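PDB 6TTB: formate dehydrogenase from Staphylococcus aureus, which probably catalyses the NAD-dependent oxidation of formate to carbon dioxide, and is seen here with its NAD cofactor bound. Local coordinates for residues A247-P251 with E252-L256; N273-R276 with G277-N281. All coordinates share one frame; numbering follows the deposited sequence.

Interaction 1 of 2, residues A247-P251 with E252-L256. With NAD (nicotinamide-adenine-dinucleotide), chain C.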
ATOM      1  N   ALA A 247      -4.531 -18.937   1.243  1.00 19.55           N
ATOM      2  CA  ALA A 247      -5.036 -20.291   1.387  1.00 21.13           C
ATOM      3  C   ALA A 247      -6.341 -20.419   0.599  1.00 23.11           C
ATOM      4  O   ALA A 247      -7.089 -19.443   0.458  1.00 20.83           O
ATOM      5  CB  ALA A 247      -5.259 -20.570   2.856  1.00 20.80           C
ATOM      6  N   PRO A 248      -6.682 -21.621   0.064  1.00 28.12           N
ATOM      7  CA  PRO A 248      -7.931 -21.794  -0.700  1.00 28.29           C
ATOM      8  C   PRO A 248      -9.089 -21.805   0.288  1.00 25.38           C
ATOM      9  O   PRO A 248      -8.874 -21.740   1.491  1.00 24.95           O
ATOM     10  CB  PRO A 248      -7.751 -23.141  -1.442  1.00 24.91           C
ATOM     11  CG  PRO A 248      -6.264 -23.435  -1.324  1.00 24.24           C
ATOM     12  CD  PRO A 248      -5.848 -22.827   0.025  1.00 29.53           C
ATOM     13  N   LEU A 249     -10.311 -21.763  -0.219  1.00 23.78           N
ATOM     14  CA  LEU A 249     -11.456 -21.921   0.665  1.00 21.84           C
ATOM     15  C   LEU A 249     -11.846 -23.389   0.665  1.00 24.02           C
ATOM     16  O   LEU A 249     -12.522 -23.835  -0.279  1.00 22.90           O
ATOM     17  CB  LEU A 249     -12.595 -21.090   0.104  1.00 18.97           C
ATOM     18  CG  LEU A 249     -13.908 -21.185   0.872  1.00 19.90           C
ATOM     19  CD1 LEU A 249     -13.763 -20.787   2.376  1.00 17.56           C
ATOM     20  CD2 LEU A 249     -14.968 -20.348   0.172  1.00 15.83           C
ATOM     21  N   THR A 250     -11.403 -24.108   1.734  1.00 21.26           N
ATOM     22  CA  THR A 250     -11.577 -25.542   1.965  1.00 18.57           C
ATOM     23  C   THR A 250     -12.360 -25.688   3.251  1.00 18.34           C
ATOM     24  O   THR A 250     -12.616 -24.717   3.931  1.00 14.49           O
ATOM     25  CB  THR A 250     -10.214 -26.228   2.127  1.00 21.79           C
ATOM     26  OG1 THR A 250      -9.669 -26.032   3.465  1.00 24.39           O
ATOM     27  CG2 THR A 250      -9.246 -25.740   1.080  1.00 23.60           C
ATOM     28  N   PRO A 251     -12.732 -26.900   3.666  1.00 23.51           N
ATOM     29  CA  PRO A 251     -13.567 -27.069   4.843  1.00 23.21           C
ATOM     30  C   PRO A 251     -12.819 -26.557   6.066  1.00 27.77           C
ATOM     31  O   PRO A 251     -13.419 -26.286   7.103  1.00 31.86           O
ATOM     32  CB  PRO A 251     -13.659 -28.569   4.981  1.00 21.83           C
ATOM     33  CG  PRO A 251     -13.400 -29.080   3.612  1.00 26.48           C
ATOM     34  CD  PRO A 251     -12.325 -28.171   3.074  1.00 29.96           C
ATOM     35  N   GLU A 252     -11.503 -26.404   5.935  1.00 27.42           N
ATOM     36  CA  GLU A 252     -10.723 -26.064   7.112  1.00 29.08           C
ATOM     37  C   GLU A 252     -10.530 -24.563   7.253  1.00 25.09           C
ATOM     38  O   GLU A 252     -10.272 -24.074   8.342  1.00 21.20           O
ATOM     39  CB  GLU A 252      -9.369 -26.716   7.055  1.00 27.90           C
ATOM     40  CG  GLU A 252      -9.294 -27.728   8.129  1.00 30.95           C
ATOM     41  CD  GLU A 252      -8.286 -28.768   7.850  1.00 27.97           C
ATOM     42  OE1 GLU A 252      -8.120 -29.119   6.673  1.00 28.92           O
ATOM     43  OE2 GLU A 252      -7.628 -29.155   8.796  1.00 28.17           O
ATOM     44  N   THR A 253     -10.506 -23.875   6.116  1.00 22.11           N
ATOM     45  CA  THR A 253     -10.291 -22.445   6.091  1.00 18.37           C
ATOM     46  C   THR A 253     -11.645 -21.746   6.145  1.00 20.16           C
ATOM     47  O   THR A 253     -11.709 -20.580   6.517  1.00 17.93           O
ATOM     48  CB  THR A 253      -9.412 -22.035   4.918  1.00 16.06           C
ATOM     49  OG1 THR A 253     -10.258 -21.965   3.747  1.00 13.40           O
ATOM     50  CG2 THR A 253      -8.208 -22.959   4.723  1.00 14.45           C
ATOM     51  N   ASP A 254     -12.731 -22.506   5.860  1.00 20.15           N
ATOM     52  CA  ASP A 254     -14.061 -21.953   5.973  1.00 20.24           C
ATOM     53  C   ASP A 254     -14.219 -21.296   7.373  1.00 25.24           C
ATOM     54  O   ASP A 254     -13.959 -21.919   8.401  1.00 36.39           O
ATOM     55  CB  ASP A 254     -15.075 -23.012   5.635  1.00 18.47           C
ATOM     56  CG  ASP A 254     -16.462 -22.449   5.557  1.00 23.84           C
ATOM     57  OD1 ASP A 254     -16.634 -21.253   5.909  1.00 28.27           O
ATOM     58  OD2 ASP A 254     -17.360 -23.187   5.143  1.00 24.76           O
ATOM     59  N   ASN A 255     -14.497 -19.994   7.418  1.00 22.00           N
ATOM     60  CA  ASN A 255     -14.719 -19.341   8.691  1.00 18.87           C
ATOM     61  C   ASN A 255     -13.585 -19.555   9.710  1.00 22.04           C
ATOM     62  O   ASN A 255     -13.788 -19.325  10.889  1.00 21.87           O
ATOM     63  CB  ASN A 255     -15.996 -19.796   9.331  1.00 16.12           C
ATOM     64  CG  ASN A 255     -16.607 -18.645  10.086  1.00 18.74           C
ATOM     65  OD1 ASN A 255     -16.687 -17.532   9.553  1.00 25.94           O
ATOM     66  ND2 ASN A 255     -17.002 -18.867  11.315  1.00 14.02           N
ATOM     67  N   LEU A 256     -12.352 -19.856   9.239  1.00 23.17           N
ATOM     68  CA  LEU A 256     -11.226 -20.112  10.123  1.00 16.25           C
ATOM     69  C   LEU A 256     -10.916 -18.915  10.982  1.00 14.21           C
ATOM     70  O   LEU A 256     -10.546 -19.091  12.081  1.00 16.36           O
ATOM     71  CB  LEU A 256      -9.981 -20.487   9.332  1.00 16.47           C
ATOM     72  CG  LEU A 256      -8.735 -20.721  10.204  1.00 17.60           C
ATOM     73  CD1 LEU A 256      -9.049 -21.657  11.419  1.00 14.46           C
ATOM     74  CD2 LEU A 256      -7.562 -21.243   9.383  1.00 12.41           C
TER
HETATM   75  PA  NAD C 401      -1.994 -22.516  -4.066  1.00 52.06           P
HETATM   76  O1A NAD C 401      -2.689 -23.831  -4.171  1.00 54.80           O
HETATM   77  O2A NAD C 401      -0.666 -22.258  -4.752  1.00 45.39           O
HETATM   78  O5B NAD C 401      -1.930 -22.042  -2.527  1.00 58.43           O
HETATM   79  C5B NAD C 401      -2.721 -22.682  -1.505  1.00 50.36           C
HETATM   80  C4B NAD C 401      -1.777 -23.361  -0.544  1.00 57.87           C
HETATM   81  O4B NAD C 401      -2.368 -23.281   0.767  1.00 58.39           O
HETATM   82  C3B NAD C 401      -1.497 -24.856  -0.830  1.00 59.55           C
HETATM   83  O3B NAD C 401      -0.197 -25.163  -1.333  1.00 42.65           O
HETATM   84  C2B NAD C 401      -1.768 -25.580   0.494  1.00 63.37           C
HETATM   85  O2B NAD C 401      -0.680 -26.368   0.932  1.00 56.97           O
HETATM   86  C1B NAD C 401      -2.143 -24.467   1.483  1.00 56.33           C
HETATM   87  N9A NAD C 401      -3.314 -24.799   2.301  1.00 55.64           N
HETATM   88  C8A NAD C 401      -4.207 -25.841   2.086  1.00 45.00           C
HETATM   89  N7A NAD C 401      -5.064 -26.005   3.067  1.00 39.21           N
HETATM   90  C5A NAD C 401      -4.664 -25.090   4.040  1.00 52.10           C
HETATM   91  C6A NAD C 401      -5.128 -24.802   5.356  1.00 45.12           C
HETATM   92  N6A NAD C 401      -6.080 -25.473   5.979  1.00 39.47           N
HETATM   93  N1A NAD C 401      -4.438 -23.879   6.072  1.00 53.83           N
HETATM   94  C2A NAD C 401      -3.432 -23.223   5.469  1.00 45.90           C
HETATM   95  N3A NAD C 401      -2.940 -23.375   4.236  1.00 39.81           N
HETATM   96  C4A NAD C 401      -3.590 -24.331   3.566  1.00 51.37           C
HETATM   97  O3  NAD C 401      -2.988 -21.433  -4.580  1.00 50.79           O
HETATM   98  PN  NAD C 401      -2.557 -19.967  -4.899  1.00 40.39           P
HETATM   99  O1N NAD C 401      -2.384 -19.901  -6.394  1.00 49.67           O
HETATM  100  O2N NAD C 401      -1.406 -19.580  -4.016  1.00 34.82           O
HETATM  101  O5D NAD C 401      -3.895 -19.176  -4.446  1.00 47.43           O
HETATM  102  C5D NAD C 401      -3.977 -18.632  -3.093  1.00 49.08           C
HETATM  103  C4D NAD C 401      -5.399 -18.259  -2.858  1.00 53.44           C
HETATM  104  O4D NAD C 401      -5.610 -16.939  -3.414  1.00 43.57           O
HETATM  105  C3D NAD C 401      -6.390 -19.224  -3.552  1.00 57.97           C
HETATM  106  O3D NAD C 401      -7.134 -20.004  -2.629  1.00 70.15           O
HETATM  107  C2D NAD C 401      -7.247 -18.322  -4.446  1.00 54.30           C
HETATM  108  O2D NAD C 401      -8.654 -18.477  -4.315  1.00 49.84           O
HETATM  109  C1D NAD C 401      -6.854 -16.903  -4.078  1.00 47.46           C
HETATM  110  N1N NAD C 401      -6.736 -16.103  -5.307  1.00 36.45           N
HETATM  111  C2N NAD C 401      -7.489 -14.896  -5.434  1.00 38.54           C
HETATM  112  C3N NAD C 401      -7.390 -14.108  -6.604  1.00 33.32           C
HETATM  113  C7N NAD C 401      -7.949 -12.685  -6.629  1.00 35.01           C
HETATM  114  O7N NAD C 401      -8.279 -12.200  -7.710  1.00 34.37           O
HETATM  115  N7N NAD C 401      -8.041 -11.995  -5.475  1.00 36.40           N
HETATM  116  C4N NAD C 401      -6.706 -14.680  -7.740  1.00 37.05           C
HETATM  117  C5N NAD C 401      -5.996 -15.892  -7.604  1.00 37.60           C
HETATM  118  C6N NAD C 401      -6.050 -16.601  -6.388  1.00 37.32           C
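Thr253 turns its hydroxyl back onto the chain it has just left, where OG1 donates to Pro248 O over 2.7 Å, in the carbonyl plane and on a lone pair. The same OG1 accepts the backbone N of Thr250 at 3.2 Å, with a fairly straight N-H angle of 161°, so a single oxygen ties two peptides of residues 247-251. The first torsion makes this possible: at chi1 81° OG1 stands between the backbone N and the carbonyl carbon, while CG2 lies anti to the carbonyl carbon and reaches NAD N6A at 3.5 Å. One branch of the threonine thus holds the loop together and the other meets the amino group of the adenine. Thr250 has a similar rotamer with a different use: its OG1 accepts Glu252 N at 3.1 Å, closing an ST turn. Its carbonyl serves the next residues, accepting Asp254 N at 2.9 Å almost end-on and Thr253 N more weakly. Leu249 has CG anti to its backbone N (chi1 177°), which brings CD1 to 3.8 Å from Asp254 CA and close to Thr253 OG1, its side chain crossing that of Thr253 at an angle; it also touches Arg276. Nearer the cofactor, Ala247 CB packs 3.9 Å from NAD N3A, the Pro248 ring lies alongside the adenosine ribose at C5B and O4B, and Glu252 CB adds a further contact at N6A. From Thr253 a type II beta turn to Leu256 leads the chain toward helix 259-264. The Pro-Leu-Thr sequence of 248-250, followed by Thr253, is as in the NAD-binding domains of D-2-hydroxyacid dehydrogenases, a Rossmann fold in which this loop follows strand 242-245 and lines the adenosine part of the cofactor pocket.

Interaction 2 of 2, residues N273-R276 with G277-N281. With NAD (nicotinamide-adenine-dinucleotide), chain C.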
ATOM      1  N   ASN A 273      -6.249 -10.139   3.401  1.00 16.62           N
ATOM      2  CA  ASN A 273      -6.874 -11.295   2.852  1.00 15.04           C
ATOM      3  C   ASN A 273      -7.348 -10.949   1.452  1.00 15.60           C
ATOM      4  O   ASN A 273      -8.366 -10.292   1.284  1.00 20.26           O
ATOM      5  CB  ASN A 273      -7.992 -11.777   3.727  1.00 14.08           C
ATOM      6  CG  ASN A 273      -8.818 -12.829   3.029  1.00 17.51           C
ATOM      7  OD1 ASN A 273      -8.321 -13.485   2.088  1.00 16.11           O
ATOM      8  ND2 ASN A 273     -10.076 -13.021   3.496  1.00 16.57           N
ATOM      9  N   THR A 274      -6.562 -11.389   0.481  1.00 12.68           N
ATOM     10  CA  THR A 274      -6.917 -11.364  -0.888  1.00 14.12           C
ATOM     11  C   THR A 274      -7.101 -12.809  -1.417  1.00 18.46           C
ATOM     12  O   THR A 274      -6.834 -13.081  -2.626  1.00 15.31           O
ATOM     13  CB  THR A 274      -5.698 -10.865  -1.621  1.00 13.95           C
ATOM     14  OG1 THR A 274      -4.592 -11.677  -1.146  1.00 15.75           O
ATOM     15  CG2 THR A 274      -5.500  -9.387  -1.404  1.00 12.87           C
ATOM     16  N   ALA A 275      -7.429 -13.760  -0.504  1.00 18.00           N
ATOM     17  CA  ALA A 275      -7.680 -15.139  -0.909  1.00 16.46           C
ATOM     18  C   ALA A 275      -9.186 -15.329  -1.108  1.00 16.73           C
ATOM     19  O   ALA A 275      -9.662 -15.138  -2.221  1.00 19.97           O
ATOM     20  CB  ALA A 275      -7.036 -16.133   0.005  1.00 16.03           C
ATOM     21  N   ARG A 276      -9.960 -15.604  -0.053  1.00 15.67           N
ATOM     22  CA  ARG A 276     -11.415 -15.552  -0.235  1.00 18.38           C
ATOM     23  C   ARG A 276     -12.120 -14.991   1.002  1.00 16.92           C
ATOM     24  O   ARG A 276     -11.803 -15.363   2.111  1.00 15.56           O
ATOM     25  CB  ARG A 276     -12.069 -16.858  -0.755  1.00 22.29           C
ATOM     26  CG  ARG A 276     -11.170 -17.798  -1.542  1.00 28.08           C
ATOM     27  CD  ARG A 276     -11.729 -18.213  -2.888  1.00 40.62           C
ATOM     28  NE  ARG A 276     -10.894 -19.289  -3.468  1.00 47.66           N
ATOM     29  CZ  ARG A 276     -11.292 -20.546  -3.692  1.00 43.25           C
ATOM     30  NH1 ARG A 276     -12.524 -20.913  -3.391  1.00 38.90           N
ATOM     31  NH2 ARG A 276     -10.438 -21.445  -4.166  1.00 53.60           N
ATOM     32  N   GLY A 277     -13.157 -14.171   0.759  1.00 19.13           N
ATOM     33  CA  GLY A 277     -13.943 -13.523   1.795  1.00 18.68           C
ATOM     34  C   GLY A 277     -14.239 -14.418   2.995  1.00 21.08           C
ATOM     35  O   GLY A 277     -14.069 -13.975   4.143  1.00 18.91           O
ATOM     36  N   LYS A 278     -14.759 -15.651   2.730  1.00 22.50           N
ATOM     37  CA  LYS A 278     -15.425 -16.455   3.778  1.00 21.23           C
ATOM     38  C   LYS A 278     -14.415 -16.983   4.785  1.00 19.21           C
ATOM     39  O   LYS A 278     -14.812 -17.501   5.823  1.00 28.27           O
ATOM     40  CB  LYS A 278     -16.112 -17.701   3.200  1.00 22.08           C
ATOM     41  CG  LYS A 278     -17.544 -17.987   3.655  1.00 19.98           C
ATOM     42  CD  LYS A 278     -17.830 -19.505   3.675  1.00 24.36           C
ATOM     43  CE  LYS A 278     -19.293 -19.910   3.809  1.00 26.97           C
ATOM     44  NZ  LYS A 278     -19.858 -19.479   5.107  1.00 22.94           N
ATOM     45  N   ILE A 279     -13.122 -16.946   4.468  1.00 17.23           N
ATOM     46  CA  ILE A 279     -12.156 -17.439   5.459  1.00 16.37           C
ATOM     47  C   ILE A 279     -12.246 -16.572   6.707  1.00 18.37           C
ATOM     48  O   ILE A 279     -11.861 -17.011   7.838  1.00 14.14           O
ATOM     49  CB  ILE A 279     -10.712 -17.436   4.955  1.00 14.68           C
ATOM     50  CG1 ILE A 279     -10.502 -18.484   3.880  1.00 13.22           C
ATOM     51  CG2 ILE A 279      -9.723 -17.606   6.134  1.00 14.81           C
ATOM     52  CD1 ILE A 279      -9.337 -18.204   3.001  1.00 11.65           C
ATOM     53  N   VAL A 280     -12.724 -15.327   6.487  1.00 14.58           N
ATOM     54  CA  VAL A 280     -12.692 -14.403   7.567  1.00 15.39           C
ATOM     55  C   VAL A 280     -14.104 -14.042   7.945  1.00 16.47           C
ATOM     56  O   VAL A 280     -14.852 -13.499   7.148  1.00 15.20           O
ATOM     57  CB  VAL A 280     -11.814 -13.181   7.282  1.00 14.76           C
ATOM     58  CG1 VAL A 280     -11.995 -12.144   8.399  1.00 17.94           C
ATOM     59  CG2 VAL A 280     -10.351 -13.595   7.166  1.00 14.42           C
ATOM     60  N   ASN A 281     -14.397 -14.242   9.226  1.00 19.78           N
ATOM     61  CA  ASN A 281     -15.745 -14.088   9.705  1.00 20.28           C
ATOM     62  C   ASN A 281     -16.157 -12.630   9.579  1.00 22.03           C
ATOM     63  O   ASN A 281     -15.651 -11.775  10.308  1.00 17.70           O
ATOM     64  CB  ASN A 281     -15.932 -14.552  11.151  1.00 18.14           C
ATOM     65  CG  ASN A 281     -17.410 -14.445  11.530  1.00 19.32           C
ATOM     66  OD1 ASN A 281     -17.837 -13.394  11.989  1.00 15.87           O
ATOM     67  ND2 ASN A 281     -18.229 -15.442  11.137  1.00 15.85           N
TER
HETATM   68  PA  NAD C 401      -1.994 -22.516  -4.066  1.00 52.06           P
HETATM   69  O1A NAD C 401      -2.689 -23.831  -4.171  1.00 54.80           O
HETATM   70  O2A NAD C 401      -0.666 -22.258  -4.752  1.00 45.39           O
HETATM   71  O5B NAD C 401      -1.930 -22.042  -2.527  1.00 58.43           O
HETATM   72  C5B NAD C 401      -2.721 -22.682  -1.505  1.00 50.36           C
HETATM   73  C4B NAD C 401      -1.777 -23.361  -0.544  1.00 57.87           C
HETATM   74  O4B NAD C 401      -2.368 -23.281   0.767  1.00 58.39           O
HETATM   75  C3B NAD C 401      -1.497 -24.856  -0.830  1.00 59.55           C
HETATM   76  O3B NAD C 401      -0.197 -25.163  -1.333  1.00 42.65           O
HETATM   77  C2B NAD C 401      -1.768 -25.580   0.494  1.00 63.37           C
HETATM   78  O2B NAD C 401      -0.680 -26.368   0.932  1.00 56.97           O
HETATM   79  C1B NAD C 401      -2.143 -24.467   1.483  1.00 56.33           C
HETATM   80  N9A NAD C 401      -3.314 -24.799   2.301  1.00 55.64           N
HETATM   81  C8A NAD C 401      -4.207 -25.841   2.086  1.00 45.00           C
HETATM   82  N7A NAD C 401      -5.064 -26.005   3.067  1.00 39.21           N
HETATM   83  C5A NAD C 401      -4.664 -25.090   4.040  1.00 52.10           C
HETATM   84  C6A NAD C 401      -5.128 -24.802   5.356  1.00 45.12           C
HETATM   85  N6A NAD C 401      -6.080 -25.473   5.979  1.00 39.47           N
HETATM   86  N1A NAD C 401      -4.438 -23.879   6.072  1.00 53.83           N
HETATM   87  C2A NAD C 401      -3.432 -23.223   5.469  1.00 45.90           C
HETATM   88  N3A NAD C 401      -2.940 -23.375   4.236  1.00 39.81           N
HETATM   89  C4A NAD C 401      -3.590 -24.331   3.566  1.00 51.37           C
HETATM   90  O3  NAD C 401      -2.988 -21.433  -4.580  1.00 50.79           O
HETATM   91  PN  NAD C 401      -2.557 -19.967  -4.899  1.00 40.39           P
HETATM   92  O1N NAD C 401      -2.384 -19.901  -6.394  1.00 49.67           O
HETATM   93  O2N NAD C 401      -1.406 -19.580  -4.016  1.00 34.82           O
HETATM   94  O5D NAD C 401      -3.895 -19.176  -4.446  1.00 47.43           O
HETATM   95  C5D NAD C 401      -3.977 -18.632  -3.093  1.00 49.08           C
HETATM   96  C4D NAD C 401      -5.399 -18.259  -2.858  1.00 53.44           C
HETATM   97  O4D NAD C 401      -5.610 -16.939  -3.414  1.00 43.57           O
HETATM   98  C3D NAD C 401      -6.390 -19.224  -3.552  1.00 57.97           C
HETATM   99  O3D NAD C 401      -7.134 -20.004  -2.629  1.00 70.15           O
HETATM  100  C2D NAD C 401      -7.247 -18.322  -4.446  1.00 54.30           C
HETATM  101  O2D NAD C 401      -8.654 -18.477  -4.315  1.00 49.84           O
HETATM  102  C1D NAD C 401      -6.854 -16.903  -4.078  1.00 47.46           C
HETATM  103  N1N NAD C 401      -6.736 -16.103  -5.307  1.00 36.45           N
HETATM  104  C2N NAD C 401      -7.489 -14.896  -5.434  1.00 38.54           C
HETATM  105  C3N NAD C 401      -7.390 -14.108  -6.604  1.00 33.32           C
HETATM  106  C7N NAD C 401      -7.949 -12.685  -6.629  1.00 35.01           C
HETATM  107  O7N NAD C 401      -8.279 -12.200  -7.710  1.00 34.37           O
HETATM  108  N7N NAD C 401      -8.041 -11.995  -5.475  1.00 36.40           N
HETATM  109  C4N NAD C 401      -6.706 -14.680  -7.740  1.00 37.05           C
HETATM  110  C5N NAD C 401      -5.996 -15.892  -7.604  1.00 37.60           C
HETATM  111  C6N NAD C 401      -6.050 -16.601  -6.388  1.00 37.32           C
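Arg276 O is gripped from opposite faces of its carbonyl plane by Asn273 ND2 and Ile279 N. The amide of Asn273 donates over 3.2 Å along a nearly straight line (175°), with the oxygen in the plane of the amide although the donor stands well above the plane of the carbonyl. Ile279 N comes in at 3.1 Å and starts the short 3-10 segment 277-279, which Val280 N continues by bonding to Gly277 O. At the other end of the Asn273 amide, OD1 accepts Ala275 N at 2.8 Å in an Asx turn. Both ends of the amide are therefore engaged, which should fix its rotation; CG, anti to the backbone N at chi1 169°, carries it there. Val280 CG2 packs beside ND2 at 3.7 Å, the two side chains running past each other in opposite directions. Ile279 brings CD1 near Ala275 CB, an apolar contact.

The chain held in this way presents its other groups to NAD. Arg276 bends at chi2, and its NE donates to NAD O2D on the nicotinamide ribose, at the edge of the guanidinium; its NH1 makes a salt bridge with Asp122. Thr274 O accepts the carboxamide N7N at 3.3 Å. The turn follows strand 269-273 and leads to Asn281, the N-cap of helix 282-291, while Asn273, Ala275 and Ile279 pack on Ile245 of the adjacent strand 242-245 and Thr274 rests against helix 144-160.

Interactions 1 and 2 follow one another along the chain, their centres about 8 Å apart, and both belong to the NAD-binding Rossmann domain. The loops lie at the C-terminal ends of strands 242-245 and 269-273, parallel neighbours in the seven-stranded sheet joined by a crossover through helix 259-264. The loops also touch directly: Asn255 N lies 3.0 Å from Lys278 O, a probable hydrogen bond, and the Asn255 and Asn281 amides probably bond as well. Together they cover successive parts of one cofactor, 247-256 chiefly the adenosine and 273-276 the nicotinamide ribose and carboxamide.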